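Side-chain contacts in ThiJ/PfpI domain protein (Brachyspira murdochii, PDB 4HCJ), which is of unconfirmed function but belongs to the DJ-1/PfpI family, binds magnesium in the crystal and is probably a hydrolase: residues L11-G16 and W88-L93; E145-S150 and A166-G171. All blocks are in the same frame, centred on the assembly; numbering follows the deposited sequence. Where two conformers were deposited one is given.

Interaction 1: residues L11-G16 and W88-L93; sequences LYVMSG and WRTQGL
Val13, at the end of strand 9-13, meets Thr90 and Leu93 in the first two turns of helix 88-99, part of the layer where this helix lies against the central sheet of the alpha-beta-alpha sandwich. The two methyls of Val13 are shared out between the two helix residues, which lie three positions apart and so face the strand together. CG1 goes to the threonine, stopping 3.8 Å from Thr90 CG2; CG2 goes to the leucine, 3.9 Å from Leu93 CD1. With CG1 of Val13 opposite its own backbone N (chi1 167°), both branches reach forward to the helix, and the side chains cross at a slant.

Thr90 turns only its methyl to the strand. Its chi1 of 57° sets OG1 between the backbone N and the carbonyl carbon, and from there the hydroxyl bonds chiefly to the carbonyl oxygen of Leu84, with that of Asp87 as a second acceptor for the same hydrogen; both residues come just ahead of the helix. Phe62 touches both Val13 and Thr90, while Val73 and Phe75 of strand 72-75 also pack on Val13. Polar atoms take no part across this buried seam. Backbone carbonyls satisfy the polar end of Thr90 while its methyl faces Val13, so between residues 11-16 and 88-93 the contact is apolar, made by van der Waals touch.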
loop_
_atom_site.group_PDB
_atom_site.type_symbol
_atom_site.label_atom_id
_atom_site.label_comp_id
_atom_site.label_asym_id
_atom_site.label_seq_id
_atom_site.Cartn_x
_atom_site.Cartn_y
_atom_site.Cartn_z
ATOM N N LEU A 11 -4.228 -7.222 -1.730
ATOM C CA LEU A 11 -4.946 -6.575 -0.639
ATOM C C LEU A 11 -4.605 -5.097 -0.546
ATOM O O LEU A 11 -3.412 -4.757 -0.512
ATOM C CB LEU A 11 -4.552 -7.213 0.686
ATOM C CG LEU A 11 -5.167 -6.582 1.937
ATOM C CD1 LEU A 11 -6.685 -6.811 1.979
ATOM C CD2 LEU A 11 -4.496 -7.113 3.183
ATOM N N TYR A 12 -5.610 -4.229 -0.471
ATOM C CA TYR A 12 -5.406 -2.850 -0.078
ATOM C C TYR A 12 -5.620 -2.675 1.424
ATOM O O TYR A 12 -6.511 -3.301 2.015
ATOM C CB TYR A 12 -6.380 -1.940 -0.799
ATOM C CG TYR A 12 -6.168 -1.751 -2.275
ATOM C CD1 TYR A 12 -5.201 -0.869 -2.743
ATOM C CD2 TYR A 12 -6.942 -2.436 -3.209
ATOM C CE1 TYR A 12 -5.009 -0.651 -4.087
ATOM C CE2 TYR A 12 -6.769 -2.213 -4.570
ATOM C CZ TYR A 12 -5.804 -1.324 -5.002
ATOM O OH TYR A 12 -5.676 -1.106 -6.355
ATOM N N VAL A 13 -4.830 -1.793 2.019
ATOM C CA VAL A 13 -5.057 -1.270 3.361
ATOM C C VAL A 13 -5.245 0.230 3.214
ATOM O O VAL A 13 -4.363 0.910 2.674
ATOM C CB VAL A 13 -3.843 -1.564 4.280
ATOM C CG1 VAL A 13 -3.914 -0.762 5.573
ATOM C CG2 VAL A 13 -3.740 -3.064 4.556
HETATM N N MSE A 14 -6.383 0.763 3.665
HETATM C CA MSE A 14 -6.625 2.190 3.505
HETATM C C MSE A 14 -7.672 2.665 4.480
HETATM O O MSE A 14 -8.415 1.871 5.077
HETATM C CB MSE A 14 -7.004 2.535 2.054
HETATM C CG MSE A 14 -8.380 2.072 1.623
HETATM SE SE MSE A 14 -8.348 1.950 -0.334
HETATM C CE MSE A 14 -10.230 2.114 -0.689
ATOM N N SER A 15 -7.713 3.977 4.674
ATOM C CA SER A 15 -8.712 4.599 5.529
ATOM C C SER A 15 -10.086 4.563 4.862
ATOM O O SER A 15 -10.215 4.795 3.653
ATOM C CB SER A 15 -8.296 6.036 5.867
ATOM O OG SER A 15 -8.151 6.830 4.700
ATOM N N GLY A 16 -11.109 4.310 5.671
ATOM C CA GLY A 16 -12.473 4.225 5.181
ATOM C C GLY A 16 -13.020 5.555 4.709
ATOM O O GLY A 16 -13.946 5.595 3.908
ATOM N N TRP A 88 -1.305 -0.042 15.437
ATOM C CA TRP A 88 -0.591 -1.302 15.504
ATOM C C TRP A 88 -1.114 -2.337 14.503
ATOM O O TRP A 88 -0.373 -3.248 14.120
ATOM C CB TRP A 88 -0.578 -1.866 16.937
ATOM C CG TRP A 88 -1.899 -2.346 17.429
ATOM C CD1 TRP A 88 -2.817 -1.629 18.132
ATOM C CD2 TRP A 88 -2.454 -3.665 17.268
ATOM N NE1 TRP A 88 -3.909 -2.412 18.413
ATOM C CE2 TRP A 88 -3.717 -3.665 17.896
ATOM C CE3 TRP A 88 -2.008 -4.839 16.647
ATOM C CZ2 TRP A 88 -4.536 -4.795 17.935
ATOM C CZ3 TRP A 88 -2.824 -5.964 16.688
ATOM C CH2 TRP A 88 -4.078 -5.925 17.314
ATOM N N ARG A 89 -2.376 -2.221 14.096
ATOM C CA ARG A 89 -2.941 -3.204 13.170
ATOM C C ARG A 89 -2.378 -3.030 11.765
ATOM O O ARG A 89 -2.042 -4.009 11.109
ATOM C CB ARG A 89 -4.470 -3.111 13.114
ATOM C CG ARG A 89 -5.161 -3.313 14.447
ATOM C CD ARG A 89 -6.615 -2.926 14.352
ATOM N NE ARG A 89 -6.741 -1.486 14.169
ATOM C CZ ARG A 89 -7.901 -0.884 13.991
ATOM N NH1 ARG A 89 -9.035 -1.600 13.911
ATOM N NH2 ARG A 89 -7.930 0.433 13.851
ATOM N N THR A 90 -2.306 -1.796 11.276
ATOM C CA THR A 90 -1.797 -1.581 9.929
ATOM C C THR A 90 -0.293 -1.852 9.878
ATOM O O THR A 90 0.203 -2.450 8.935
ATOM C CB THR A 90 -2.123 -0.173 9.444
ATOM O OG1 THR A 90 -1.574 0.750 10.379
ATOM C CG2 THR A 90 -3.644 0.027 9.327
ATOM N N GLN A 91 0.418 -1.440 10.924
ATOM C CA GLN A 91 1.837 -1.777 11.019
ATOM C C GLN A 91 2.023 -3.285 11.093
ATOM O O GLN A 91 2.935 -3.846 10.479
ATOM C CB GLN A 91 2.468 -1.096 12.234
ATOM C CG GLN A 91 2.477 0.416 12.150
ATOM C CD GLN A 91 2.963 1.063 13.418
ATOM O OE1 GLN A 91 3.513 0.410 14.297
ATOM N NE2 GLN A 91 2.732 2.354 13.533
ATOM N N GLY A 92 1.135 -3.951 11.828
ATOM C CA GLY A 92 1.195 -5.391 11.963
ATOM C C GLY A 92 1.007 -6.090 10.623
ATOM O O GLY A 92 1.666 -7.089 10.346
ATOM N N LEU A 93 0.104 -5.580 9.786
ATOM C CA LEU A 93 -0.065 -6.163 8.450
ATOM C C LEU A 93 1.172 -5.962 7.579
ATOM O O LEU A 93 1.538 -6.852 6.805
ATOM C CB LEU A 93 -1.315 -5.618 7.761
ATOM C CG LEU A 93 -2.647 -6.042 8.387
ATOM C CD1 LEU A 93 -3.813 -5.379 7.660
ATOM C CD2 LEU A 93 -2.807 -7.561 8.377
#

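Interaction 2: residues E145-S150 and A166-G171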
loop_
_atom_site.group_PDB
_atom_site.type_symbol
_atom_site.label_atom_id
_atom_site.label_comp_id
_atom_site.label_asym_id
_atom_site.label_seq_id
_atom_site.Cartn_x
_atom_site.Cartn_y
_atom_site.Cartn_z
ATOM N N GLU A 145 12.994 9.696 -6.952
ATOM C CA GLU A 145 12.280 8.938 -7.969
ATOM C C GLU A 145 10.798 8.929 -7.633
ATOM O O GLU A 145 10.404 9.062 -6.467
ATOM C CB GLU A 145 12.770 7.479 -8.007
ATOM C CG GLU A 145 14.258 7.280 -8.232
ATOM C CD GLU A 145 14.765 7.732 -9.592
ATOM O OE1 GLU A 145 13.986 8.035 -10.517
ATOM O OE2 GLU A 145 15.999 7.754 -9.750
ATOM N N ASN A 146 9.979 8.704 -8.655
ATOM C CA ASN A 146 8.542 8.564 -8.475
ATOM C C ASN A 146 8.132 7.212 -7.900
ATOM O O ASN A 146 7.132 7.131 -7.182
ATOM C CB ASN A 146 7.835 8.793 -9.813
ATOM C CG ASN A 146 7.928 10.244 -10.255
ATOM O OD1 ASN A 146 7.531 11.145 -9.525
ATOM N ND2 ASN A 146 8.532 10.486 -11.404
ATOM N N VAL A 147 8.872 6.163 -8.259
ATOM C CA VAL A 147 8.609 4.795 -7.817
ATOM C C VAL A 147 9.950 4.135 -7.542
ATOM O O VAL A 147 10.926 4.361 -8.284
ATOM C CB VAL A 147 7.879 3.964 -8.917
ATOM C CG1 VAL A 147 7.592 2.553 -8.433
ATOM C CG2 VAL A 147 6.592 4.644 -9.350
ATOM N N VAL A 148 10.022 3.339 -6.478
ATOM C CA VAL A 148 11.245 2.617 -6.133
ATOM C C VAL A 148 10.903 1.180 -5.802
ATOM O O VAL A 148 10.087 0.908 -4.916
ATOM C CB VAL A 148 11.999 3.238 -4.927
ATOM C CG1 VAL A 148 13.246 2.433 -4.577
ATOM C CG2 VAL A 148 12.338 4.704 -5.181
ATOM N N VAL A 149 11.554 0.249 -6.499
ATOM C CA VAL A 149 11.442 -1.172 -6.208
ATOM C C VAL A 149 12.709 -1.610 -5.483
ATOM O O VAL A 149 13.813 -1.483 -6.027
ATOM C CB VAL A 149 11.277 -2.003 -7.506
ATOM C CG1 VAL A 149 11.308 -3.499 -7.198
ATOM C CG2 VAL A 149 9.993 -1.613 -8.229
ATOM N N SER A 150 12.546 -2.130 -4.269
ATOM C CA SER A 150 13.658 -2.609 -3.449
ATOM C C SER A 150 13.330 -4.027 -3.002
ATOM O O SER A 150 12.753 -4.240 -1.931
ATOM C CB SER A 150 13.876 -1.679 -2.250
ATOM O OG SER A 150 14.278 -0.410 -2.732
ATOM N N ALA A 166 1.484 1.121 -9.874
ATOM C CA ALA A 166 0.766 -0.121 -10.141
ATOM C C ALA A 166 1.513 -0.982 -11.160
ATOM O O ALA A 166 1.635 -2.204 -10.994
ATOM C CB ALA A 166 -0.648 0.184 -10.605
ATOM N N ASN A 167 2.020 -0.357 -12.226
ATOM C CA ASN A 167 2.777 -1.112 -13.215
ATOM C C ASN A 167 4.020 -1.761 -12.601
ATOM O O ASN A 167 4.374 -2.894 -12.952
ATOM C CB ASN A 167 3.171 -0.223 -14.399
ATOM C CG ASN A 167 1.992 0.121 -15.299
ATOM O OD1 ASN A 167 1.075 -0.671 -15.467
ATOM N ND2 ASN A 167 2.037 1.308 -15.912
ATOM N N ALA A 168 4.695 -1.044 -11.699
ATOM C CA ALA A 168 5.879 -1.603 -11.043
ATOM C C ALA A 168 5.522 -2.794 -10.153
ATOM O O ALA A 168 6.222 -3.804 -10.147
ATOM C CB ALA A 168 6.614 -0.533 -10.237
ATOM N N VAL A 169 4.418 -2.684 -9.411
ATOM C CA VAL A 169 3.951 -3.788 -8.580
ATOM C C VAL A 169 3.602 -5.010 -9.442
ATOM O O VAL A 169 3.992 -6.139 -9.113
ATOM C CB VAL A 169 2.771 -3.353 -7.689
ATOM C CG1 VAL A 169 2.142 -4.547 -6.988
ATOM C CG2 VAL A 169 3.243 -2.318 -6.668
ATOM N N VAL A 170 2.875 -4.791 -10.543
ATOM C CA VAL A 170 2.555 -5.888 -11.457
ATOM C C VAL A 170 3.841 -6.540 -11.985
ATOM O O VAL A 170 3.914 -7.768 -12.083
ATOM C CB VAL A 170 1.658 -5.397 -12.611
ATOM C CG1 VAL A 170 1.578 -6.452 -13.727
ATOM C CG2 VAL A 170 0.261 -5.050 -12.090
ATOM N N GLY A 171 4.850 -5.736 -12.331
ATOM C CA GLY A 171 6.111 -6.286 -12.803
ATOM C C GLY A 171 6.758 -7.211 -11.784
ATOM O O GLY A 171 7.242 -8.292 -12.122
#
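Val147 and Val149 have nearly the same first torsion, CG1 lying across from the backbone N at chi1 -179° and 174°, yet each offers a different methyl to Ala168. From Val147 it is CG1, the branch beside the carbonyl carbon, that comes within 3.7 Å of Ala168 CB. Val149 uses CG2 instead, the branch beside its backbone N, and meets the same Ala168 CB at 4.1 Å, a looser touch. One alanine methyl is therefore received by two valines of alternate strand positions, whose side chains leave the same face of the strand, while Val148 between them points to the other face. Val149 CA and Ala168 CA are 7.4 Å apart. Everything that meets is aliphatic, and the contact lies at the protein surface, with Val149 exposed.

Strand 147-150 is an outermost strand of the main sheet, running antiparallel to strand 153-156, where Ala156 also touches Val147. Helix 162-174 covers this border: Asp164 packs on Val147 and Val172 on Val149. Farther round the helix, Val169 rests on Val154, and Ala166, Asn167 and Val170 reach helix 21-33, the next helix of the layer.

Overall arrangement
Interactions 1 and 2 use the same large mixed sheet but different parts of it. Strand 9-13 is an interior strand, flanked by strands 37-42 and 72-75, whereas strand 147-150 forms an outer border. Their centres are 20 Å apart, on opposite sides of the chain's centre, and the nearest atoms stay about 7 Å from each other. Helix 88-99 covers one face of the sheet and helix 162-174 the other, as expected of an alpha-beta-alpha sandwich. Along the chain interaction 1 closes before interaction 2 opens. Its segments are separated by 71 residues and those of interaction 2 by 15, so the first ties together distant parts of the sequence and the second is a local contact near the C-terminus.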